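Side-chain contacts in C381 turret protein (Sulfolobus turreted icosahedral virus, PDB 4IND), which probably builds the fivefold turrets that project from the capsid of this archaeal virus, each chain folding into three jelly-roll domains in a row: residues K15-Y20 / K25-A30; I45-L48 / T53-V56; M106-S109 / E115-I118; T329-I334 / P342-R347. All coordinates share one frame; numbering follows the deposited sequence.

Contact 1 of 4, residues K15-Y20 / K25-A30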
loop_
_atom_site.group_PDB
_atom_site.type_symbol
_atom_site.label_atom_id
_atom_site.label_comp_id
_atom_site.label_asym_id
_atom_site.label_seq_id
_atom_site.Cartn_x
_atom_site.Cartn_y
_atom_site.Cartn_z
ATOM N N LYS A 15 8.775 -31.852 10.986
ATOM C CA LYS A 15 8.205 -30.570 10.600
ATOM C C LYS A 15 8.080 -30.471 9.066
ATOM O O LYS A 15 8.969 -30.916 8.322
ATOM C CB LYS A 15 9.086 -29.455 11.170
ATOM C CG LYS A 15 8.585 -28.052 10.963
ATOM C CD LYS A 15 9.404 -27.040 11.780
ATOM C CE LYS A 15 9.470 -27.432 13.258
ATOM N NZ LYS A 15 9.833 -26.280 14.175
ATOM N N VAL A 16 6.983 -29.888 8.579
ATOM C CA VAL A 16 6.782 -29.765 7.117
ATOM C C VAL A 16 7.612 -28.588 6.629
ATOM O O VAL A 16 7.809 -27.635 7.369
ATOM C CB VAL A 16 5.279 -29.566 6.744
ATOM C CG1 VAL A 16 5.113 -29.167 5.276
ATOM C CG2 VAL A 16 4.503 -30.837 7.028
ATOM N N LYS A 17 8.112 -28.670 5.402
ATOM C CA LYS A 17 8.877 -27.604 4.782
ATOM C C LYS A 17 8.007 -27.007 3.682
ATOM O O LYS A 17 7.101 -27.677 3.193
ATOM C CB LYS A 17 10.137 -28.177 4.120
ATOM C CG LYS A 17 11.089 -28.933 5.039
ATOM C CD LYS A 17 12.344 -29.339 4.247
ATOM C CE LYS A 17 13.314 -30.158 5.090
ATOM N NZ LYS A 17 13.906 -29.396 6.219
ATOM N N TYR A 18 8.299 -25.775 3.278
ATOM C CA TYR A 18 7.568 -25.149 2.160
ATOM C C TYR A 18 8.196 -25.428 0.806
ATOM O O TYR A 18 7.631 -25.097 -0.236
ATOM C CB TYR A 18 7.397 -23.658 2.392
ATOM C CG TYR A 18 6.499 -23.360 3.578
ATOM C CD1 TYR A 18 5.138 -23.173 3.411
ATOM C CD2 TYR A 18 7.008 -23.298 4.871
ATOM C CE1 TYR A 18 4.307 -22.902 4.487
ATOM C CE2 TYR A 18 6.188 -23.040 5.951
ATOM C CZ TYR A 18 4.836 -22.842 5.754
ATOM O OH TYR A 18 4.015 -22.577 6.816
ATOM N N TYR A 19 9.368 -26.036 0.818
ATOM C CA TYR A 19 10.025 -26.439 -0.402
ATOM C C TYR A 19 10.886 -27.671 -0.148
ATOM O O TYR A 19 11.617 -27.720 0.848
ATOM C CB TYR A 19 10.894 -25.321 -0.955
ATOM C CG TYR A 19 11.646 -25.814 -2.171
ATOM C CD1 TYR A 19 11.019 -25.892 -3.409
ATOM C CD2 TYR A 19 12.970 -26.212 -2.085
ATOM C CE1 TYR A 19 11.702 -26.350 -4.536
ATOM C CE2 TYR A 19 13.658 -26.676 -3.202
ATOM C CZ TYR A 19 13.021 -26.739 -4.424
ATOM O OH TYR A 19 13.689 -27.221 -5.538
ATOM N N TYR A 20 10.779 -28.653 -1.041
ATOM C CA TYR A 20 11.570 -29.873 -0.986
ATOM C C TYR A 20 12.215 -30.097 -2.339
ATOM O O TYR A 20 11.536 -30.037 -3.367
ATOM C CB TYR A 20 10.688 -31.101 -0.733
ATOM C CG TYR A 20 9.931 -31.127 0.582
ATOM C CD1 TYR A 20 10.421 -31.847 1.676
ATOM C CD2 TYR A 20 8.716 -30.473 0.703
ATOM C CE1 TYR A 20 9.723 -31.881 2.880
ATOM C CE2 TYR A 20 8.011 -30.477 1.896
ATOM C CZ TYR A 20 8.513 -31.214 2.975
ATOM O OH TYR A 20 7.811 -31.219 4.147
ATOM N N LYS A 25 19.184 -35.532 0.260
ATOM C CA LYS A 25 18.880 -36.536 1.266
ATOM C C LYS A 25 18.087 -35.985 2.469
ATOM O O LYS A 25 17.105 -36.583 2.935
ATOM C CB LYS A 25 20.207 -37.144 1.750
ATOM C CG LYS A 25 20.055 -38.115 2.892
ATOM C CD LYS A 25 18.973 -39.147 2.545
ATOM C CE LYS A 25 19.264 -40.462 3.196
ATOM N NZ LYS A 25 18.208 -41.474 3.060
ATOM N N GLN A 26 18.511 -34.851 3.000
ATOM C CA GLN A 26 17.792 -34.320 4.157
ATOM C C GLN A 26 16.364 -33.881 3.827
ATOM O O GLN A 26 15.475 -34.000 4.671
ATOM C CB GLN A 26 18.581 -33.204 4.845
ATOM C CG GLN A 26 18.310 -31.813 4.296
ATOM C CD GLN A 26 18.866 -30.718 5.211
ATOM O OE1 GLN A 26 19.743 -30.973 6.052
ATOM N NE2 GLN A 26 18.350 -29.499 5.057
ATOM N N ASP A 27 16.119 -33.403 2.606
ATOM C CA ASP A 27 14.745 -33.079 2.223
ATOM C C ASP A 27 13.906 -34.344 2.091
ATOM O O ASP A 27 12.757 -34.382 2.545
ATOM C CB ASP A 27 14.688 -32.281 0.900
ATOM C CG ASP A 27 15.087 -30.826 1.070
ATOM O OD1 ASP A 27 15.608 -30.488 2.150
ATOM O OD2 ASP A 27 14.869 -30.017 0.115
ATOM N N LEU A 28 14.466 -35.365 1.440
ATOM C CA LEU A 28 13.729 -36.603 1.239
ATOM C C LEU A 28 13.417 -37.217 2.612
ATOM O O LEU A 28 12.285 -37.646 2.870
ATOM C CB LEU A 28 14.554 -37.591 0.398
ATOM C CG LEU A 28 13.917 -38.964 0.191
ATOM C CD1 LEU A 28 12.596 -38.758 -0.533
ATOM C CD2 LEU A 28 14.840 -39.906 -0.590
ATOM N N ASP A 29 14.413 -37.250 3.487
ATOM C CA ASP A 29 14.211 -37.837 4.822
ATOM C C ASP A 29 13.052 -37.172 5.563
ATOM O O ASP A 29 12.256 -37.836 6.219
ATOM C CB ASP A 29 15.477 -37.738 5.670
ATOM C CG ASP A 29 16.602 -38.620 5.167
ATOM O OD1 ASP A 29 16.383 -39.481 4.273
ATOM O OD2 ASP A 29 17.731 -38.446 5.684
ATOM N N ALA A 30 12.949 -35.851 5.447
ATOM C CA ALA A 30 11.856 -35.137 6.101
ATOM C C ALA A 30 10.529 -35.471 5.415
ATOM O O ALA A 30 9.544 -35.767 6.079
ATOM C CB ALA A 30 12.115 -33.648 6.080
HETATM O O HOH W 1 15.183 -27.762 3.658
#

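Contact 2 of 4, residues I45-L48 / T53-V56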
loop_
_atom_site.group_PDB
_atom_site.type_symbol
_atom_site.label_atom_id
_atom_site.label_comp_id
_atom_site.label_asym_id
_atom_site.label_seq_id
_atom_site.Cartn_x
_atom_site.Cartn_y
_atom_site.Cartn_z
ATOM N N ILE A 45 17.304 -40.612 -12.482
ATOM C CA ILE A 45 16.326 -40.070 -13.419
ATOM C C ILE A 45 17.049 -39.119 -14.384
ATOM O O ILE A 45 17.823 -38.264 -13.962
ATOM C CB ILE A 45 15.242 -39.257 -12.643
ATOM C CG1 ILE A 45 14.388 -40.185 -11.773
ATOM C CG2 ILE A 45 14.393 -38.405 -13.578
ATOM C CD1 ILE A 45 13.834 -41.378 -12.500
ATOM N N SER A 46 16.775 -39.245 -15.676
ATOM C CA SER A 46 17.393 -38.376 -16.664
ATOM C C SER A 46 16.330 -37.786 -17.585
ATOM O O SER A 46 15.423 -38.489 -18.025
ATOM C CB SER A 46 18.373 -39.179 -17.527
ATOM O OG SER A 46 19.357 -39.817 -16.741
ATOM N N TYR A 47 16.449 -36.504 -17.907
ATOM C CA TYR A 47 15.563 -35.929 -18.922
ATOM C C TYR A 47 16.230 -34.755 -19.612
ATOM O O TYR A 47 17.202 -34.206 -19.108
ATOM C CB TYR A 47 14.197 -35.528 -18.331
ATOM C CG TYR A 47 14.217 -34.485 -17.216
ATOM C CD1 TYR A 47 14.006 -33.135 -17.487
ATOM C CD2 TYR A 47 14.401 -34.854 -15.895
ATOM C CE1 TYR A 47 13.991 -32.182 -16.463
ATOM C CE2 TYR A 47 14.407 -33.906 -14.868
ATOM C CZ TYR A 47 14.201 -32.579 -15.160
ATOM O OH TYR A 47 14.205 -31.651 -14.133
ATOM N N LEU A 48 15.703 -34.390 -20.781
ATOM C CA LEU A 48 16.345 -33.399 -21.650
ATOM C C LEU A 48 15.913 -31.955 -21.376
ATOM O O LEU A 48 14.717 -31.666 -21.236
ATOM C CB LEU A 48 16.046 -33.717 -23.109
ATOM C CG LEU A 48 16.769 -34.908 -23.711
ATOM C CD1 LEU A 48 16.288 -35.126 -25.125
ATOM C CD2 LEU A 48 18.251 -34.655 -23.687
ATOM N N THR A 53 21.264 -33.357 -20.867
ATOM C CA THR A 53 20.613 -34.343 -20.014
ATOM C C THR A 53 20.830 -34.049 -18.532
ATOM O O THR A 53 21.936 -34.188 -18.006
ATOM C CB THR A 53 21.098 -35.750 -20.332
ATOM O OG1 THR A 53 20.848 -36.033 -21.711
ATOM C CG2 THR A 53 20.371 -36.760 -19.486
ATOM N N LYS A 54 19.757 -33.634 -17.869
ATOM C CA LYS A 54 19.797 -33.420 -16.427
ATOM C C LYS A 54 19.680 -34.781 -15.749
ATOM O O LYS A 54 18.804 -35.572 -16.088
ATOM C CB LYS A 54 18.643 -32.515 -15.994
ATOM C CG LYS A 54 18.501 -32.345 -14.478
ATOM C CD LYS A 54 17.467 -31.259 -14.125
ATOM C CE LYS A 54 16.985 -31.422 -12.696
ATOM N NZ LYS A 54 16.315 -30.192 -12.158
ATOM N N ILE A 55 20.567 -35.062 -14.803
ATOM C CA ILE A 55 20.537 -36.339 -14.111
ATOM C C ILE A 55 20.394 -36.094 -12.603
ATOM O O ILE A 55 21.204 -35.375 -12.012
ATOM C CB ILE A 55 21.812 -37.137 -14.381
ATOM C CG1 ILE A 55 21.994 -37.342 -15.884
ATOM C CG2 ILE A 55 21.763 -38.481 -13.676
ATOM C CD1 ILE A 55 23.270 -38.115 -16.242
ATOM N N VAL A 56 19.341 -36.661 -12.012
ATOM C CA VAL A 56 19.161 -36.628 -10.550
ATOM C C VAL A 56 18.822 -38.026 -9.991
ATOM O O VAL A 56 18.377 -38.914 -10.727
ATOM C CB VAL A 56 18.076 -35.631 -10.123
ATOM C CG1 VAL A 56 18.456 -34.213 -10.524
ATOM C CG2 VAL A 56 16.729 -36.018 -10.732
#

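Contact 3 of 4, residues M106-S109 / E115-I118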
loop_
_atom_site.group_PDB
_atom_site.type_symbol
_atom_site.label_atom_id
_atom_site.label_comp_id
_atom_site.label_asym_id
_atom_site.label_seq_id
_atom_site.Cartn_x
_atom_site.Cartn_y
_atom_site.Cartn_z
ATOM N N MET A 106 -11.345 -34.002 -12.273
ATOM C CA MET A 106 -10.509 -33.432 -13.330
ATOM C C MET A 106 -9.084 -33.930 -13.188
ATOM O O MET A 106 -8.603 -34.149 -12.076
ATOM C CB MET A 106 -10.581 -31.892 -13.312
ATOM C CG MET A 106 -11.994 -31.386 -13.567
ATOM S SD MET A 106 -12.131 -29.597 -13.750
ATOM C CE MET A 106 -11.368 -29.083 -12.229
ATOM N N THR A 107 -8.417 -34.134 -14.319
ATOM C CA THR A 107 -7.108 -34.794 -14.315
ATOM C C THR A 107 -6.035 -34.083 -15.125
ATOM O O THR A 107 -6.335 -33.278 -16.020
ATOM C CB THR A 107 -7.223 -36.224 -14.902
ATOM O OG1 THR A 107 -7.826 -36.171 -16.197
ATOM C CG2 THR A 107 -8.074 -37.124 -14.011
ATOM N N TYR A 108 -4.783 -34.412 -14.809
ATOM C CA TYR A 108 -3.654 -34.135 -15.688
ATOM C C TYR A 108 -3.274 -35.436 -16.373
ATOM O O TYR A 108 -3.322 -36.509 -15.762
ATOM C CB TYR A 108 -2.456 -33.648 -14.881
ATOM C CG TYR A 108 -2.652 -32.308 -14.217
ATOM C CD1 TYR A 108 -3.343 -31.283 -14.857
ATOM C CD2 TYR A 108 -2.133 -32.062 -12.951
ATOM C CE1 TYR A 108 -3.505 -30.054 -14.248
ATOM C CE2 TYR A 108 -2.296 -30.830 -12.332
ATOM C CZ TYR A 108 -2.977 -29.835 -12.995
ATOM O OH TYR A 108 -3.143 -28.617 -12.389
ATOM N N SER A 109 -2.893 -35.346 -17.643
ATOM C CA SER A 109 -2.371 -36.488 -18.374
ATOM C C SER A 109 -0.856 -36.301 -18.568
ATOM O O SER A 109 -0.406 -35.337 -19.169
ATOM C CB SER A 109 -3.104 -36.641 -19.709
ATOM O OG SER A 109 -2.594 -37.735 -20.427
ATOM N N GLU A 115 9.205 -35.302 -18.187
ATOM C CA GLU A 115 9.095 -34.419 -17.030
ATOM C C GLU A 115 7.739 -33.731 -17.106
ATOM O O GLU A 115 7.204 -33.533 -18.198
ATOM C CB GLU A 115 10.227 -33.387 -17.094
ATOM C CG GLU A 115 10.328 -32.473 -15.882
ATOM C CD GLU A 115 9.432 -31.251 -15.967
ATOM O OE1 GLU A 115 8.919 -30.944 -17.066
ATOM O OE2 GLU A 115 9.239 -30.588 -14.927
ATOM N N PHE A 116 7.169 -33.368 -15.961
ATOM C CA PHE A 116 5.862 -32.703 -15.954
ATOM C C PHE A 116 5.709 -31.895 -14.677
ATOM O O PHE A 116 6.209 -32.308 -13.621
ATOM C CB PHE A 116 4.764 -33.761 -16.005
ATOM C CG PHE A 116 3.368 -33.210 -16.191
ATOM C CD1 PHE A 116 2.834 -33.062 -17.466
ATOM C CD2 PHE A 116 2.577 -32.896 -15.101
ATOM C CE1 PHE A 116 1.535 -32.585 -17.646
ATOM C CE2 PHE A 116 1.277 -32.412 -15.263
ATOM C CZ PHE A 116 0.755 -32.258 -16.540
ATOM N N GLU A 117 5.021 -30.758 -14.770
ATOM C CA GLU A 117 4.752 -29.903 -13.611
ATOM C C GLU A 117 3.302 -30.086 -13.206
ATOM O O GLU A 117 2.386 -29.711 -13.935
ATOM C CB GLU A 117 4.969 -28.429 -13.967
ATOM C CG GLU A 117 6.330 -28.132 -14.548
ATOM C CD GLU A 117 7.361 -28.015 -13.467
ATOM O OE1 GLU A 117 7.016 -27.425 -12.428
ATOM O OE2 GLU A 117 8.492 -28.515 -13.644
ATOM N N ILE A 118 3.083 -30.685 -12.051
ATOM C CA ILE A 118 1.740 -30.772 -11.492
ATOM C C ILE A 118 1.457 -29.474 -10.745
ATOM O O ILE A 118 2.163 -29.154 -9.794
ATOM C CB ILE A 118 1.641 -31.958 -10.493
ATOM C CG1 ILE A 118 1.812 -33.298 -11.240
ATOM C CG2 ILE A 118 0.317 -31.941 -9.756
ATOM C CD1 ILE A 118 1.943 -34.499 -10.313
#

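Contact 4 of 4, residues T329-I334 / P342-R347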
loop_
_atom_site.group_PDB
_atom_site.type_symbol
_atom_site.label_atom_id
_atom_site.label_comp_id
_atom_site.label_asym_id
_atom_site.label_seq_id
_atom_site.Cartn_x
_atom_site.Cartn_y
_atom_site.Cartn_z
ATOM N N THR A 329 -35.180 3.569 -5.081
ATOM C CA THR A 329 -35.255 4.772 -5.890
ATOM C C THR A 329 -33.971 5.562 -5.710
ATOM O O THR A 329 -33.572 5.839 -4.575
ATOM C CB THR A 329 -36.460 5.618 -5.482
ATOM O OG1 THR A 329 -37.662 4.861 -5.697
ATOM C CG2 THR A 329 -36.525 6.903 -6.294
ATOM N N VAL A 330 -33.308 5.893 -6.821
ATOM C CA VAL A 330 -32.069 6.686 -6.772
ATOM C C VAL A 330 -32.298 8.122 -7.284
ATOM O O VAL A 330 -31.490 9.022 -7.056
ATOM C CB VAL A 330 -30.924 6.026 -7.535
ATOM C CG1 VAL A 330 -30.451 4.762 -6.810
ATOM C CG2 VAL A 330 -31.345 5.705 -8.969
ATOM N N TRP A 331 -33.401 8.323 -7.993
ATOM C CA TRP A 331 -33.826 9.676 -8.364
ATOM C C TRP A 331 -35.294 9.690 -8.715
ATOM O O TRP A 331 -35.792 8.803 -9.414
ATOM C CB TRP A 331 -33.021 10.249 -9.533
ATOM C CG TRP A 331 -33.297 11.709 -9.706
ATOM C CD1 TRP A 331 -34.084 12.293 -10.669
ATOM C CD2 TRP A 331 -32.845 12.772 -8.860
ATOM N NE1 TRP A 331 -34.122 13.645 -10.478
ATOM C CE2 TRP A 331 -33.374 13.973 -9.368
ATOM C CE3 TRP A 331 -32.036 12.830 -7.716
ATOM C CZ2 TRP A 331 -33.123 15.226 -8.785
ATOM C CZ3 TRP A 331 -31.779 14.071 -7.132
ATOM C CH2 TRP A 331 -32.320 15.253 -7.670
ATOM N N ASP A 332 -35.994 10.700 -8.223
ATOM C CA ASP A 332 -37.400 10.858 -8.517
ATOM C C ASP A 332 -37.536 12.120 -9.363
ATOM O O ASP A 332 -37.306 13.227 -8.879
ATOM C CB ASP A 332 -38.197 10.972 -7.223
ATOM C CG ASP A 332 -39.688 11.051 -7.464
ATOM O OD1 ASP A 332 -40.100 11.571 -8.523
ATOM O OD2 ASP A 332 -40.454 10.589 -6.599
ATOM N N PHE A 333 -37.873 11.956 -10.639
ATOM C CA PHE A 333 -37.886 13.089 -11.562
ATOM C C PHE A 333 -39.051 14.043 -11.323
ATOM O O PHE A 333 -39.017 15.200 -11.750
ATOM C CB PHE A 333 -37.860 12.600 -13.015
ATOM C CG PHE A 333 -36.603 11.895 -13.372
ATOM C CD1 PHE A 333 -35.490 12.604 -13.795
ATOM C CD2 PHE A 333 -36.507 10.512 -13.258
ATOM C CE1 PHE A 333 -34.300 11.937 -14.116
ATOM C CE2 PHE A 333 -35.328 9.847 -13.576
ATOM C CZ PHE A 333 -34.225 10.557 -14.002
ATOM N N ILE A 334 -40.086 13.560 -10.647
ATOM C CA ILE A 334 -41.208 14.423 -10.288
ATOM C C ILE A 334 -40.838 15.251 -9.063
ATOM O O ILE A 334 -40.900 16.467 -9.087
ATOM C CB ILE A 334 -42.480 13.612 -9.972
ATOM C CG1 ILE A 334 -42.838 12.671 -11.129
ATOM C CG2 ILE A 334 -43.636 14.541 -9.626
ATOM C CD1 ILE A 334 -43.067 13.371 -12.444
ATOM N N PRO A 342 -25.232 17.740 -9.914
ATOM C CA PRO A 342 -23.813 17.437 -10.113
ATOM C C PRO A 342 -23.242 16.370 -9.166
ATOM O O PRO A 342 -22.378 15.590 -9.582
ATOM C CB PRO A 342 -23.138 18.790 -9.863
ATOM C CG PRO A 342 -24.189 19.802 -10.263
ATOM C CD PRO A 342 -25.484 19.191 -9.790
ATOM N N SER A 343 -23.709 16.330 -7.924
ATOM C CA SER A 343 -23.134 15.395 -6.939
ATOM C C SER A 343 -23.720 13.979 -7.021
ATOM O O SER A 343 -23.289 13.076 -6.308
ATOM C CB SER A 343 -23.318 15.943 -5.538
ATOM O OG SER A 343 -24.690 15.998 -5.222
ATOM N N TRP A 344 -24.705 13.790 -7.889
ATOM C CA TRP A 344 -25.390 12.510 -8.010
ATOM C C TRP A 344 -24.485 11.522 -8.696
ATOM O O TRP A 344 -24.016 11.760 -9.809
ATOM C CB TRP A 344 -26.646 12.697 -8.840
ATOM C CG TRP A 344 -27.633 11.554 -8.863
ATOM C CD1 TRP A 344 -28.584 11.269 -7.923
ATOM C CD2 TRP A 344 -27.823 10.611 -9.927
ATOM N NE1 TRP A 344 -29.332 10.182 -8.326
ATOM C CE2 TRP A 344 -28.895 9.772 -9.570
ATOM C CE3 TRP A 344 -27.181 10.386 -11.156
ATOM C CZ2 TRP A 344 -29.334 8.719 -10.374
ATOM C CZ3 TRP A 344 -27.622 9.359 -11.970
ATOM C CH2 TRP A 344 -28.687 8.534 -11.575
ATOM N N ASP A 345 -24.252 10.406 -8.022
ATOM C CA ASP A 345 -23.307 9.397 -8.465
ATOM C C ASP A 345 -23.749 8.100 -7.783
ATOM O O ASP A 345 -23.755 8.014 -6.552
ATOM C CB ASP A 345 -21.898 9.820 -8.025
ATOM C CG ASP A 345 -20.834 8.795 -8.367
ATOM O OD1 ASP A 345 -20.883 8.231 -9.477
ATOM O OD2 ASP A 345 -19.939 8.563 -7.524
ATOM N N ILE A 346 -24.171 7.113 -8.569
ATOM C CA ILE A 346 -24.685 5.876 -7.995
ATOM C C ILE A 346 -23.700 4.754 -8.256
ATOM O O ILE A 346 -23.501 4.351 -9.414
ATOM C CB ILE A 346 -26.055 5.487 -8.592
ATOM C CG1 ILE A 346 -27.002 6.678 -8.594
ATOM C CG2 ILE A 346 -26.667 4.308 -7.822
ATOM C CD1 ILE A 346 -27.312 7.248 -7.205
ATOM N N ARG A 347 -23.097 4.234 -7.186
ATOM C CA ARG A 347 -22.100 3.187 -7.332
ATOM C C ARG A 347 -22.610 1.841 -6.854
ATOM O O ARG A 347 -23.651 1.753 -6.193
ATOM C CB ARG A 347 -20.830 3.540 -6.559
ATOM C CG ARG A 347 -20.646 5.021 -6.329
ATOM C CD ARG A 347 -19.178 5.392 -6.221
ATOM N NE ARG A 347 -18.439 4.550 -5.286
ATOM C CZ ARG A 347 -18.336 4.786 -3.982
ATOM N NH1 ARG A 347 -18.942 5.837 -3.441
ATOM N NH2 ARG A 347 -17.632 3.960 -3.218
#

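Contact 1 of 4, residues K15-Y20 / K25-A30
Along the helical segment 25-30, the first residue to reach segment 15-20 is Gln26, whose backbone O lies within 4.4 Å of Lys17 CE. Asp27 carries more of the contact. Its side chain and that of Lys17 cross at about a right angle, Asp27 OD1 standing 3.7 Å from Lys17 CE. The ammonium group turns aside at chi4 (-66°), leaving Lys17 NZ 4.5 Å from Asp27 OD1, too far for a salt bridge; a water spans the gap, donating to OD1 and accepting a weak bond from NZ. The other oxygen, Asp27 OD2, rests against the strand backbone 3.5 Å from Tyr20 CA. It accepts from the backbone N of Lys21 and pairs with Lys15 of a neighbouring subunit, so attraction to Lys17 is probably the lesser part of its charge balance. The backbone O of Asp27 lies in the plane of the Tyr20 ring at its edge, 3.6 Å from CD1. One turn on, the methyl of Ala30 touches Lys17 CE at 3.8 Å and lies more loosely at the edge of the same ring. Lys17 CB covers a face of that ring, whose OH accepts from Lys17 N in a nearly straight 2.9 Å bond. Helix 25-31 is thereby seated beside strand 19-21, an outer strand of its sheet that pairs with strand 138-147, while Phe31 of the helix meets the Tyr20 ring edge-to-face.

Contact 2 of 4, residues I45-L48 / T53-V56
The phenol end of Tyr47 overlaps the outer half of the Lys54 side chain, the two lying side by side and pointing the same way from one face of the hairpin. Lys54 runs extended from CB to NZ, which carries its CE to within 3.1 Å of Tyr47 OH and its CD to 3.7 Å from Tyr47 CZ, obliquely to the ring. Tyr47 CG stands between its own backbone N and carbonyl carbon (chi1 60°), raising the ring from the strand beside the lysine. Asp72 of a neighbouring subunit holds both polar ends, its OD1 hydrogen-bonded with Tyr47 OH and its OD2 in a salt bridge with Lys54 NZ. Below, two backbone bonds join Tyr47 and Lys54 and two more join Ile45 and Val56, where Ile45 N to Val56 O is 2.7 Å and nearly straight. Ile45 CB touches Val56 CG2 at 4.0 Å on the same face. The other face carries the non-hydrogen-bonded pairs, Ser46 with Ile55 and Leu48 with Thr53: Leu48 CD2 lies 3.5 Å from Thr53 OG1, and Thr53 CG2 packs diagonally, 3.7 Å from Ser46 CB. This is an antiparallel beta hairpin, strands 41-49 and 52-60. Its Ile45, Tyr47 and Val56 face lies on strands 78-88 and 138-147, while Thr53, Lys54 and Ile55 pair in parallel with a strand of the neighbouring subunit, extending the sheet across the interface.

Contact 3 of 4, residues M106-S109 / E115-I118
Phe116 sets its CG opposite the backbone N (chi1 -172°), and Tyr108 sets its own opposite the carbonyl carbon (chi1 -66°), which sends the two aromatic side chains toward each other until they cross at about a right angle. The phenylalanine leads with its far end: Phe116 CZ comes within 3.9 Å of Tyr108 CB and also approaches CG, so Phe116 meets mainly the root of the tyrosine. The ring planes are inclined at 53° with centroids 5.8 Å apart, an oblique pairing that is neither a parallel stack nor a T-shape. Another corner of the phenylalanine, CE1, lies 3.7 Å from Ser109 O, the oxygen standing obliquely to the phenylalanine ring. Ile118 comes in at the edge of the tyrosine, its CG2 near the ring plane and 3.8 Å from Tyr108 CE2. The phenol group goes past these neighbours to the backbone O of Tyr119, where its OH makes a hydrogen bond. Strand 108-110 pairs with strand 94-96, whereas strand 114-124 edges the four-stranded sheet, and Tyr108 also touches Ile160 and Ile161 of strand 155-163. With no hydrogen bond between them, the segments meet through apolar packing, with one carbonyl oxygen beside the Phe116 ring. Because Tyr108 OH has its partner in Tyr119 O, the buried ring brings no unpaired hydroxyl into these surroundings, and the bond is consistent with a limited swing of the ring.

Contact 4 of 4, residues T329-I334 / P342-R347
Trp344 packs tightly against Val330 and Trp331, with its indole N-H at the centre of the contact. Trp344 NE1 gives a 2.8 Å hydrogen bond to Val330 O, nearly straight at 173°. The oxygen lies almost in the indole plane, but the donor sits well above the carbonyl plane, 42° out of it. Beside this bond, Val330 CG2 touches Trp344 CZ2 at 3.9 Å. Trp331 presents an edge to the face of Trp344 in an offset edge-to-face pair, planes at 79°, with Trp331 CE3 3.8 Å from Trp344 CD1. The indole N-H of Trp331 is taken up by Gly337 O, and Phe271 of a neighbouring subunit meets its ring edge-to-face. Trp344 also has Ile346 CG1 over a face, 3.6 Å above the ring plane, and Ile346 CD1 continues to Val330 CB at 3.8 Å. The partly exposed side is polar and takes no part in this cluster. Asp332 OD1 accepts from Ile334 N at 2.9 Å, closing an Asx turn, and Asp345 pairs with Arg298 and Lys300. Arg347 forms a salt bridge with Glu264 of the neighbouring subunit. Val330 and Trp331 both oppose Leu316 in a classic beta bulge, where the chain turns a corner. The arrangement is that of a jelly-roll sandwich: a connection between outer strands 328-332 and 346-349, which belong to different sheets, is closed by buried aromatic side chains.

Overall arrangement
Contacts 1, 2 and 3 share the first galactose-binding-like domain, whereas contact 4 lies in the nucleoplasmin-like domain on the opposite side of the chain's centre, about 61 Å from contact 1 between centres. Contact 4 is fully buried; the other three mix buried with exposed residues. Contacts 2 and 3 touch directly through Tyr47 CE1 and Glu115 CG, 3.7 Å apart, while contacts 1 and 3 reach the same four-stranded sheet at its two outermost strands. Contact 2 alone is held by backbone pairing between its segments. Contact 1 mixes packing of a methyl and a ring edge with a loose water-bridged charge pair, contact 3 rests on apolar surfaces, and contact 4 on one indole hydrogen bond within aromatic packing.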